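Long-range contacts in cell division GTPase FtsZ, diverged (Clostridium botulinum C, PDB 3V3T), which belongs to the tubulin/FtsZ superfamily of GTPase-fold proteins as a diverged, TubZ-like member, and probably assembles into filaments as its relatives do: residues K6-P11 and D90-V95; N184-M189 and I281-G286; N213-F218 and S235-Y240; T244-G249 and Y267-F272. The protein carries 1 engineered substitution. One frame throughout, in Å; residues are numbered along the deposited sequence.

Contact 1 (K6-P11 and D90-V95); sequences KIVFAP and DIVIFV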
# COMPACT_ATOMS: atom_id res chain seq x y z
N LYS A 6 4.38 14.88 -5.51
CA LYS A 6 4.73 15.05 -4.10
C LYS A 6 4.93 13.70 -3.41
O LYS A 6 5.21 13.63 -2.22
CB LYS A 6 3.66 15.87 -3.37
CG LYS A 6 3.66 17.36 -3.71
CD LYS A 6 2.61 17.68 -4.78
CE LYS A 6 2.48 19.19 -5.00
NZ LYS A 6 1.37 19.54 -5.96
N ILE A 7 4.78 12.62 -4.17
CA ILE A 7 4.96 11.29 -3.64
C ILE A 7 6.25 10.72 -4.16
O ILE A 7 6.57 10.86 -5.35
CB ILE A 7 3.83 10.35 -4.08
CG1 ILE A 7 2.53 10.71 -3.35
CG2 ILE A 7 4.20 8.90 -3.78
CD1 ILE A 7 1.30 10.08 -3.97
N VAL A 8 7.00 10.08 -3.27
CA VAL A 8 8.13 9.25 -3.70
C VAL A 8 7.95 7.86 -3.13
O VAL A 8 7.69 7.71 -1.94
CB VAL A 8 9.50 9.80 -3.24
CG1 VAL A 8 9.50 10.07 -1.75
CG2 VAL A 8 10.60 8.82 -3.61
N PHE A 9 8.06 6.86 -4.00
CA PHE A 9 8.00 5.47 -3.58
C PHE A 9 9.41 4.94 -3.32
O PHE A 9 10.35 5.22 -4.06
CB PHE A 9 7.33 4.61 -4.65
CG PHE A 9 5.85 4.82 -4.75
CD1 PHE A 9 4.98 4.18 -3.88
CD2 PHE A 9 5.32 5.64 -5.72
CE1 PHE A 9 3.63 4.38 -3.96
CE2 PHE A 9 3.96 5.83 -5.82
CZ PHE A 9 3.11 5.20 -4.93
N ALA A 10 9.53 4.15 -2.26
CA ALA A 10 10.76 3.44 -2.00
C ALA A 10 10.47 1.96 -1.94
O ALA A 10 10.35 1.38 -0.85
CB ALA A 10 11.38 3.92 -0.71
N PRO A 11 10.32 1.32 -3.11
CA PRO A 11 10.19 -0.14 -3.13
C PRO A 11 11.50 -0.76 -2.67
O PRO A 11 12.58 -0.25 -2.99
CB PRO A 11 9.93 -0.45 -4.60
CG PRO A 11 10.53 0.71 -5.34
CD PRO A 11 10.39 1.91 -4.46
N ASP A 90 6.65 15.29 0.10
CA ASP A 90 6.12 15.30 1.46
C ASP A 90 5.60 13.94 1.90
O ASP A 90 5.36 13.71 3.08
CB ASP A 90 5.02 16.36 1.60
CG ASP A 90 5.57 17.77 1.58
OD1 ASP A 90 6.37 18.11 2.49
OD2 ASP A 90 5.21 18.54 0.67
N ILE A 91 5.43 13.04 0.93
CA ILE A 91 4.92 11.71 1.19
C ILE A 91 5.91 10.68 0.70
O ILE A 91 6.31 10.70 -0.47
CB ILE A 91 3.56 11.47 0.48
CG1 ILE A 91 2.49 12.42 1.00
CG2 ILE A 91 3.11 10.05 0.70
CD1 ILE A 91 2.41 13.72 0.26
N VAL A 92 6.31 9.78 1.59
CA VAL A 92 7.27 8.73 1.27
C VAL A 92 6.58 7.38 1.53
O VAL A 92 6.10 7.11 2.64
CB VAL A 92 8.55 8.87 2.13
CG1 VAL A 92 9.56 7.83 1.75
CG2 VAL A 92 9.15 10.25 1.98
N ILE A 93 6.51 6.54 0.51
CA ILE A 93 5.79 5.29 0.65
C ILE A 93 6.70 4.13 0.33
O ILE A 93 7.16 3.96 -0.80
CB ILE A 93 4.52 5.26 -0.24
CG1 ILE A 93 3.63 6.48 0.07
CG2 ILE A 93 3.73 3.95 -0.01
CD1 ILE A 93 2.41 6.63 -0.91
N PHE A 94 6.99 3.34 1.36
CA PHE A 94 7.81 2.16 1.17
C PHE A 94 6.89 1.05 0.70
O PHE A 94 5.71 1.00 1.06
CB PHE A 94 8.48 1.76 2.50
CG PHE A 94 9.47 2.76 2.99
CD1 PHE A 94 10.81 2.64 2.64
CD2 PHE A 94 9.07 3.83 3.78
CE1 PHE A 94 11.73 3.58 3.07
CE2 PHE A 94 9.99 4.75 4.23
CZ PHE A 94 11.33 4.63 3.86
N VAL A 95 7.43 0.16 -0.12
CA VAL A 95 6.64 -0.90 -0.71
C VAL A 95 7.42 -2.19 -0.63
O VAL A 95 8.58 -2.26 -1.06
CB VAL A 95 6.36 -0.58 -2.17
CG1 VAL A 95 5.40 -1.60 -2.74
CG2 VAL A 95 5.78 0.84 -2.31
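K6-P11 and D90-V95 are parallel neighbours in the central sheet of the Rossmann-like GTPase domain, five bridges in register from I7 with I91 to P11 with V95. The strand axes approach to 4.4 Å and differ by 23° in direction. Bonding alternates regularly. I91 N donates to K6 O, and V8 N in turn reaches I91 O at 2.9 Å. One step on, V8 O receives I93 N, while A10 N meets I93 O at 2.8 Å. The last bond, V95 N to A10 O at 3.2 Å, comes from well above the carbonyl plane. F9 turns its own backbone the other way, bonding N31 and L33 of strand 31-36.

On the face carrying I7, F9, I93 and V95, the F9 ring lies alongside I93, its CD1 3.8 Å from I93 CB, and the same CD1 also meets V95 CG2. Helix 14-26 covers this side through V20 and L23. On the other face the CB of A10 touches F94 CD1 at 3.6 Å, while V8 and V92 run side by side. With alternate backbone groups paired across the strands, others bonded to strand 31-36, and hydrocarbon on both faces, the chemistry is that of a buried, mostly apolar sheet interior.

Contact 2 (N184-M189 and I281-G286); sequences NDFMNM and IVVATG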
# COMPACT_ATOMS: atom_id res chain seq x y z
N ASN A 184 -3.67 4.85 -8.79
CA ASN A 184 -3.67 5.92 -9.76
C ASN A 184 -5.07 6.51 -9.98
O ASN A 184 -5.22 7.73 -10.14
CB ASN A 184 -3.03 5.46 -11.07
CG ASN A 184 -2.81 6.59 -12.04
OD1 ASN A 184 -2.03 7.51 -11.77
ND2 ASN A 184 -3.50 6.54 -13.17
N ASP A 185 -6.09 5.66 -9.99
CA ASP A 185 -7.47 6.15 -10.09
C ASP A 185 -7.80 7.03 -8.89
O ASP A 185 -8.41 8.08 -9.03
CB ASP A 185 -8.47 4.99 -10.16
CG ASP A 185 -8.45 4.30 -11.50
OD1 ASP A 185 -7.87 4.86 -12.46
OD2 ASP A 185 -9.02 3.20 -11.59
N PHE A 186 -7.37 6.58 -7.71
CA PHE A 186 -7.51 7.35 -6.49
C PHE A 186 -6.90 8.75 -6.64
O PHE A 186 -7.58 9.76 -6.42
CB PHE A 186 -6.92 6.54 -5.33
CG PHE A 186 -6.57 7.34 -4.12
CD1 PHE A 186 -7.39 8.36 -3.69
CD2 PHE A 186 -5.42 7.05 -3.40
CE1 PHE A 186 -7.05 9.08 -2.56
CE2 PHE A 186 -5.09 7.76 -2.27
CZ PHE A 186 -5.91 8.78 -1.85
N MET A 187 -5.65 8.83 -7.07
CA MET A 187 -5.01 10.11 -7.33
C MET A 187 -5.69 10.95 -8.42
O MET A 187 -5.50 12.16 -8.48
CB MET A 187 -3.54 9.90 -7.69
CG MET A 187 -2.73 9.25 -6.60
SD MET A 187 -2.61 10.30 -5.13
CE MET A 187 -4.13 9.92 -4.28
N ASN A 188 -6.47 10.33 -9.30
CA ASN A 188 -7.13 11.09 -10.37
C ASN A 188 -8.52 11.65 -10.03
O ASN A 188 -9.20 12.17 -10.91
CB ASN A 188 -7.25 10.26 -11.65
CG ASN A 188 -5.92 10.08 -12.35
OD1 ASN A 188 -5.00 10.90 -12.21
ND2 ASN A 188 -5.82 9.02 -13.14
N MET A 189 -8.96 11.52 -8.77
CA MET A 189 -10.29 11.97 -8.39
C MET A 189 -10.44 13.48 -8.47
O MET A 189 -11.56 14.00 -8.38
CB MET A 189 -10.65 11.49 -6.98
CG MET A 189 -10.88 10.00 -6.88
SD MET A 189 -11.00 9.48 -5.16
CE MET A 189 -12.70 9.88 -4.79
N ILE A 281 -15.54 5.05 -7.48
CA ILE A 281 -14.46 4.71 -6.59
C ILE A 281 -14.70 5.23 -5.18
O ILE A 281 -15.14 6.36 -4.98
CB ILE A 281 -13.11 5.18 -7.18
CG1 ILE A 281 -11.97 4.98 -6.17
CG2 ILE A 281 -13.18 6.61 -7.61
CD1 ILE A 281 -10.58 5.20 -6.78
N VAL A 282 -14.45 4.36 -4.21
CA VAL A 282 -14.49 4.72 -2.81
C VAL A 282 -13.11 4.51 -2.20
O VAL A 282 -12.49 3.45 -2.35
CB VAL A 282 -15.48 3.83 -2.02
CG1 VAL A 282 -15.54 4.27 -0.55
CG2 VAL A 282 -16.86 3.84 -2.66
N VAL A 283 -12.62 5.53 -1.51
CA VAL A 283 -11.39 5.40 -0.76
C VAL A 283 -11.71 5.56 0.71
O VAL A 283 -12.22 6.60 1.13
CB VAL A 283 -10.39 6.49 -1.16
CG1 VAL A 283 -9.07 6.31 -0.39
CG2 VAL A 283 -10.15 6.44 -2.66
N ALA A 284 -11.42 4.52 1.50
CA ALA A 284 -11.65 4.54 2.93
C ALA A 284 -10.31 4.55 3.66
O ALA A 284 -9.48 3.67 3.45
CB ALA A 284 -12.48 3.33 3.35
N THR A 285 -10.10 5.55 4.52
CA THR A 285 -8.81 5.71 5.19
C THR A 285 -8.99 5.73 6.71
O THR A 285 -10.05 6.08 7.20
CB THR A 285 -8.12 7.03 4.76
OG1 THR A 285 -8.90 8.14 5.22
CG2 THR A 285 -8.01 7.10 3.24
N GLY A 286 -7.95 5.37 7.44
CA GLY A 286 -8.02 5.37 8.89
C GLY A 286 -8.68 4.13 9.45
O GLY A 286 -9.11 4.12 10.60
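F186 and V283 meet at about a right angle where the end of helix 172-187 packs on strand 281-287. The side-chain contacts are apolar. The F186 ring swings out from the helix with CG opposite the backbone N (chi1 160°), which brings its CD1 to 3.5 Å from V283 CG2. The other branch of V283 takes a different position: CG1 stands over the F186 ring face, 4.2 Å from the centroid and 16° off the normal, a CH-pi contact offset toward the rim. V283 thus meets the ring with both methyls.

I281 reaches the helix by extension. Both of its side-chain torsions are anti (chi1 173°), carrying CD1 to the helix backbone, 3.6 Å from F186 N. The same CD1 lies 4.0 Å from D185 CB. Its CG2 branch points instead to M189 CG at 4.2 Å. M189 is extended through SD and then bends at its last torsion; SD lies 4.0 Å from V283 CG2. The D185 carboxylate is held in a salt bridge by K279, outside the two segments. I215 of the neighbouring strand and L206 of helix 200-208 close around F186. Shape and dispersion, rather than directed bonds, therefore hold helix to strand here, and the two methyls of V283, one over the face and one near CD1, probably restrict how the F186 ring turns.

Contact 3 (N213-F218 and S235-Y240); sequences NVILEF and SIFAEY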
# COMPACT_ATOMS: atom_id res chain seq x y z
N ASN A 213 -5.69 2.09 4.73
CA ASN A 213 -6.45 2.63 3.64
C ASN A 213 -6.90 1.49 2.71
O ASN A 213 -6.18 0.51 2.49
CB ASN A 213 -5.62 3.71 2.93
CG ASN A 213 -5.34 4.95 3.82
OD1 ASN A 213 -5.60 4.94 5.04
ND2 ASN A 213 -4.80 6.01 3.21
N VAL A 214 -8.13 1.58 2.21
CA VAL A 214 -8.63 0.60 1.25
C VAL A 214 -9.30 1.35 0.07
O VAL A 214 -10.04 2.32 0.28
CB VAL A 214 -9.62 -0.41 1.90
CG1 VAL A 214 -10.41 -1.18 0.84
CG2 VAL A 214 -8.86 -1.38 2.78
N ILE A 215 -9.01 0.94 -1.16
CA ILE A 215 -9.57 1.58 -2.35
C ILE A 215 -10.49 0.58 -3.03
O ILE A 215 -10.08 -0.55 -3.29
CB ILE A 215 -8.45 1.99 -3.35
CG1 ILE A 215 -7.40 2.87 -2.66
CG2 ILE A 215 -9.04 2.69 -4.58
CD1 ILE A 215 -6.20 3.19 -3.52
N LEU A 216 -11.73 0.99 -3.31
CA LEU A 216 -12.70 0.11 -3.97
C LEU A 216 -13.25 0.73 -5.24
O LEU A 216 -13.58 1.91 -5.27
CB LEU A 216 -13.88 -0.18 -3.05
CG LEU A 216 -13.55 -0.81 -1.69
CD1 LEU A 216 -14.78 -0.76 -0.77
CD2 LEU A 216 -13.06 -2.24 -1.86
N GLU A 217 -13.37 -0.08 -6.29
CA GLU A 217 -14.15 0.33 -7.45
C GLU A 217 -15.33 -0.63 -7.68
O GLU A 217 -15.21 -1.84 -7.51
CB GLU A 217 -13.25 0.49 -8.68
CG GLU A 217 -12.33 1.71 -8.57
CD GLU A 217 -11.42 1.88 -9.77
OE1 GLU A 217 -11.53 1.11 -10.73
OE2 GLU A 217 -10.57 2.80 -9.74
N PHE A 218 -16.47 -0.06 -8.06
CA PHE A 218 -17.68 -0.86 -8.19
C PHE A 218 -18.45 -0.56 -9.46
O PHE A 218 -18.29 0.50 -10.07
CB PHE A 218 -18.58 -0.70 -6.97
CG PHE A 218 -19.13 0.69 -6.78
CD1 PHE A 218 -20.40 1.01 -7.23
CD2 PHE A 218 -18.38 1.66 -6.13
CE1 PHE A 218 -20.92 2.29 -7.05
CE2 PHE A 218 -18.88 2.93 -5.93
CZ PHE A 218 -20.16 3.25 -6.40
N SER A 235 -11.87 -7.80 -3.18
CA SER A 235 -10.84 -6.77 -2.99
C SER A 235 -9.42 -7.34 -2.88
O SER A 235 -9.20 -8.35 -2.21
CB SER A 235 -11.15 -5.91 -1.77
OG SER A 235 -10.20 -4.88 -1.63
N ILE A 236 -8.46 -6.69 -3.53
CA ILE A 236 -7.08 -7.11 -3.42
C ILE A 236 -6.45 -6.70 -2.09
O ILE A 236 -5.37 -7.20 -1.73
CB ILE A 236 -6.20 -6.55 -4.54
CG1 ILE A 236 -6.23 -5.02 -4.53
CG2 ILE A 236 -6.64 -7.11 -5.86
CD1 ILE A 236 -5.10 -4.39 -5.30
N PHE A 237 -7.11 -5.80 -1.37
CA PHE A 237 -6.69 -5.41 -0.01
C PHE A 237 -7.07 -6.44 1.04
O PHE A 237 -8.12 -7.06 0.94
CB PHE A 237 -7.31 -4.07 0.39
CG PHE A 237 -6.74 -2.91 -0.35
CD1 PHE A 237 -5.75 -2.13 0.21
CD2 PHE A 237 -7.18 -2.61 -1.63
CE1 PHE A 237 -5.21 -1.04 -0.50
CE2 PHE A 237 -6.65 -1.52 -2.33
CZ PHE A 237 -5.67 -0.75 -1.76
N ALA A 238 -6.21 -6.60 2.04
CA ALA A 238 -6.46 -7.52 3.13
C ALA A 238 -7.80 -7.20 3.79
O ALA A 238 -8.11 -6.05 4.08
CB ALA A 238 -5.36 -7.44 4.15
N GLU A 239 -8.58 -8.24 4.05
CA GLU A 239 -9.89 -8.05 4.66
C GLU A 239 -9.85 -7.34 6.02
O GLU A 239 -9.04 -7.68 6.88
CB GLU A 239 -10.57 -9.41 4.81
CG GLU A 239 -11.91 -9.32 5.53
CD GLU A 239 -12.58 -10.68 5.63
OE1 GLU A 239 -11.92 -11.69 5.33
OE2 GLU A 239 -13.77 -10.73 6.02
N TYR A 240 -10.77 -6.40 6.22
CA TYR A 240 -10.90 -5.75 7.52
C TYR A 240 -12.25 -6.08 8.15
O TYR A 240 -13.25 -6.21 7.45
CB TYR A 240 -10.70 -4.23 7.41
CG TYR A 240 -11.68 -3.49 6.52
CD1 TYR A 240 -12.85 -2.95 7.04
CD2 TYR A 240 -11.42 -3.31 5.16
CE1 TYR A 240 -13.74 -2.25 6.24
CE2 TYR A 240 -12.30 -2.62 4.34
CZ TYR A 240 -13.46 -2.09 4.89
OH TYR A 240 -14.34 -1.39 4.08
O HOH W 1 -10.00 -3.38 -3.67
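F237 and V214 are the centre of a loop-on-strand contact in the C-terminal domain of this tubulin-like fold: an ST turn at S235, in the chain that follows helix 224-233, presents the phenyl ring to the backbone of strand 211-217. In the turn, S235 OG accepts F237 N at 3.2 Å, tying the residue that carries the ring.

Along F237, CB comes first, 3.9 Å from V214 CG2, and CG stays near the same methyl. The V214 and F237 side chains run antiparallel, each passing the other's flank. On one flank of the ring CD1 and CE1 both near N213 O, with CE1 at 3.5 Å. On the other flank CD2 nears I215 O, while CE2 lies 3.6 Å from I215 N, which sits over the ring face toward its rim. At the tip, CZ meets I215 CG1 at 4.1 Å. The same face has V214 CA over its centre, 12° off the normal, in a CH-pi contact.

V214 CG2 is shared, since Y240 CE2 approaches it at 4.0 Å. The Y240 ring is brought against this methyl by a first torsion that sets CG between backbone N and carbonyl carbon (chi1 61°), and its hydroxyl bonds V265 O. L164 of strand 160-165 also touches F237. A water bridges the segments: it is hydrogen-bonded to S235 OG, at an unusually short distance, and donates to I215 O at 2.9 Å.

Contact 4 (T244-G249 and Y267-F272); sequences TCEFMG and YPRRTF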
# COMPACT_ATOMS: atom_id res chain seq x y z
N THR A 244 -15.72 1.13 10.96
CA THR A 244 -15.50 2.57 10.96
C THR A 244 -14.24 2.91 10.20
O THR A 244 -13.28 2.13 10.20
CB THR A 244 -15.36 3.14 12.38
OG1 THR A 244 -14.18 2.61 12.98
CG2 THR A 244 -16.56 2.77 13.23
N CYS A 245 -14.25 4.06 9.54
CA CYS A 245 -13.02 4.63 9.03
C CYS A 245 -12.97 6.09 9.43
O CYS A 245 -13.87 6.60 10.09
CB CYS A 245 -12.90 4.46 7.52
SG CYS A 245 -14.21 5.21 6.59
N GLU A 246 -11.91 6.78 9.02
CA GLU A 246 -11.72 8.16 9.44
C GLU A 246 -12.22 9.11 8.35
O GLU A 246 -13.24 9.78 8.53
CB GLU A 246 -10.24 8.38 9.78
CG GLU A 246 -9.99 9.07 11.11
CD GLU A 246 -10.67 8.39 12.29
OE1 GLU A 246 -10.79 7.15 12.29
OE2 GLU A 246 -11.09 9.10 13.22
N PHE A 247 -11.52 9.18 7.23
CA PHE A 247 -11.98 9.98 6.09
C PHE A 247 -12.33 9.04 4.94
O PHE A 247 -11.61 8.08 4.68
CB PHE A 247 -10.90 10.94 5.60
CG PHE A 247 -10.50 11.97 6.61
CD1 PHE A 247 -11.29 12.25 7.70
CD2 PHE A 247 -9.32 12.68 6.44
CE1 PHE A 247 -10.92 13.22 8.62
CE2 PHE A 247 -8.94 13.65 7.35
CZ PHE A 247 -9.74 13.92 8.44
N MET A 248 -13.45 9.33 4.27
CA MET A 248 -13.85 8.57 3.11
C MET A 248 -13.94 9.47 1.88
O MET A 248 -14.44 10.58 1.96
CB MET A 248 -15.19 7.89 3.36
CG MET A 248 -15.70 7.08 2.21
SD MET A 248 -17.27 6.26 2.62
CE MET A 248 -16.72 5.03 3.77
N GLY A 249 -13.40 9.00 0.76
CA GLY A 249 -13.50 9.72 -0.49
C GLY A 249 -14.39 8.98 -1.46
O GLY A 249 -14.25 7.77 -1.65
N TYR A 267 -18.33 3.45 8.44
CA TYR A 267 -18.84 4.77 8.75
C TYR A 267 -17.69 5.74 9.03
O TYR A 267 -16.93 5.55 9.98
CB TYR A 267 -19.84 4.68 9.91
CG TYR A 267 -21.12 4.00 9.48
CD1 TYR A 267 -22.17 4.74 8.94
CD2 TYR A 267 -21.27 2.63 9.57
CE1 TYR A 267 -23.34 4.12 8.51
CE2 TYR A 267 -22.44 2.00 9.16
CZ TYR A 267 -23.46 2.75 8.63
OH TYR A 267 -24.62 2.13 8.21
N PRO A 268 -17.53 6.77 8.19
CA PRO A 268 -16.43 7.72 8.36
C PRO A 268 -16.84 8.86 9.28
O PRO A 268 -18.03 9.03 9.51
CB PRO A 268 -16.22 8.24 6.95
CG PRO A 268 -17.64 8.26 6.38
CD PRO A 268 -18.36 7.08 7.01
N ARG A 269 -15.88 9.61 9.81
CA ARG A 269 -16.24 10.80 10.58
C ARG A 269 -16.24 12.00 9.65
O ARG A 269 -16.73 13.07 9.99
CB ARG A 269 -15.31 11.01 11.78
CG ARG A 269 -13.89 11.26 11.43
CD ARG A 269 -13.08 11.53 12.67
NE ARG A 269 -12.54 12.88 12.67
CZ ARG A 269 -11.31 13.21 12.29
NH1 ARG A 269 -10.46 12.26 11.89
NH2 ARG A 269 -10.92 14.48 12.33
N ARG A 270 -15.72 11.80 8.44
CA ARG A 270 -15.73 12.85 7.44
C ARG A 270 -15.68 12.30 6.02
O ARG A 270 -14.90 11.39 5.71
CB ARG A 270 -14.54 13.78 7.63
CG ARG A 270 -14.47 14.84 6.58
CD ARG A 270 -14.06 16.13 7.19
NE ARG A 270 -12.78 16.02 7.88
CZ ARG A 270 -12.32 16.94 8.72
NH1 ARG A 270 -13.05 18.02 8.97
NH2 ARG A 270 -11.14 16.78 9.31
N THR A 271 -16.49 12.89 5.15
CA THR A 271 -16.58 12.44 3.77
C THR A 271 -16.30 13.59 2.80
O THR A 271 -16.74 14.71 3.02
CB THR A 271 -17.98 11.89 3.46
OG1 THR A 271 -18.26 10.79 4.34
CG2 THR A 271 -18.06 11.41 2.03
N PHE A 272 -15.55 13.30 1.74
CA PHE A 272 -15.41 14.21 0.61
C PHE A 272 -16.05 13.51 -0.58
O PHE A 272 -15.64 12.40 -0.94
CB PHE A 272 -13.93 14.49 0.28
CG PHE A 272 -13.05 14.68 1.49
CD1 PHE A 272 -13.22 15.75 2.33
CD2 PHE A 272 -12.04 13.78 1.76
CE1 PHE A 272 -12.42 15.92 3.43
CE2 PHE A 272 -11.23 13.94 2.86
CZ PHE A 272 -11.42 15.02 3.70
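E246 and R269 meet where strands 247-252 and 270-275 begin their parallel pairing at one edge of the sheet, within a beta-alpha-beta unit whose helix is 258-265. E246 O is doubly used: R269 N donates to it at 2.9 Å and R270 N at 3.2 Å, the latter from nearly straight ahead of the carbonyl. Farther on, M248 N binds R270 O at 2.9 Å and F272 N binds M248 O at 2.9 Å. Before the strands, C245 N reaches Y267 O at 3.1 Å, but from 60° above the carbonyl plane. Two successive residues, E246 and F247, sit opposite the single T285 of strand 281-287, a classic beta bulge, and F247 O accepts T285 OG1.

The E246 carboxylate finds R269 in a long salt bridge, weak as a hydrogen bond, OE2 to NH1 3.5 Å. R269 bends so that one guanidinium face lies against F247 CE1. The R270 guanidinium presents its edge to F247, NH2 3.3 Å from CZ. F272 and F247 form an offset edge-to-face pair, the edge of F272 toward the face of F247, planes at 69°. The backbone ladder is thus satisfied mainly by short bonds, while the long E246-R269 pair probably adds a weaker attraction.

All four contacts reach one mixed sheet, spread from the strand pair of contact 1 in its GTPase-domain half to the edge pair of contact 4. Contact 2 is the connector. Its helix touches contact 1, I7 CD1 being 4.1 Å from M187 SD, though the centres are 16 Å apart. Its strand 281-287 lies between those of contacts 3 and 4: V282 O probably accepts L216 N at 2.8 Å on one side, and V283 O probably accepts G249 N at 2.7 Å on the other. Contacts 1 and 3, about 20 Å between centres, do not touch. Contacts 3 and 4 follow each other in sequence, and both fall between the two segments that contact 2 brings together.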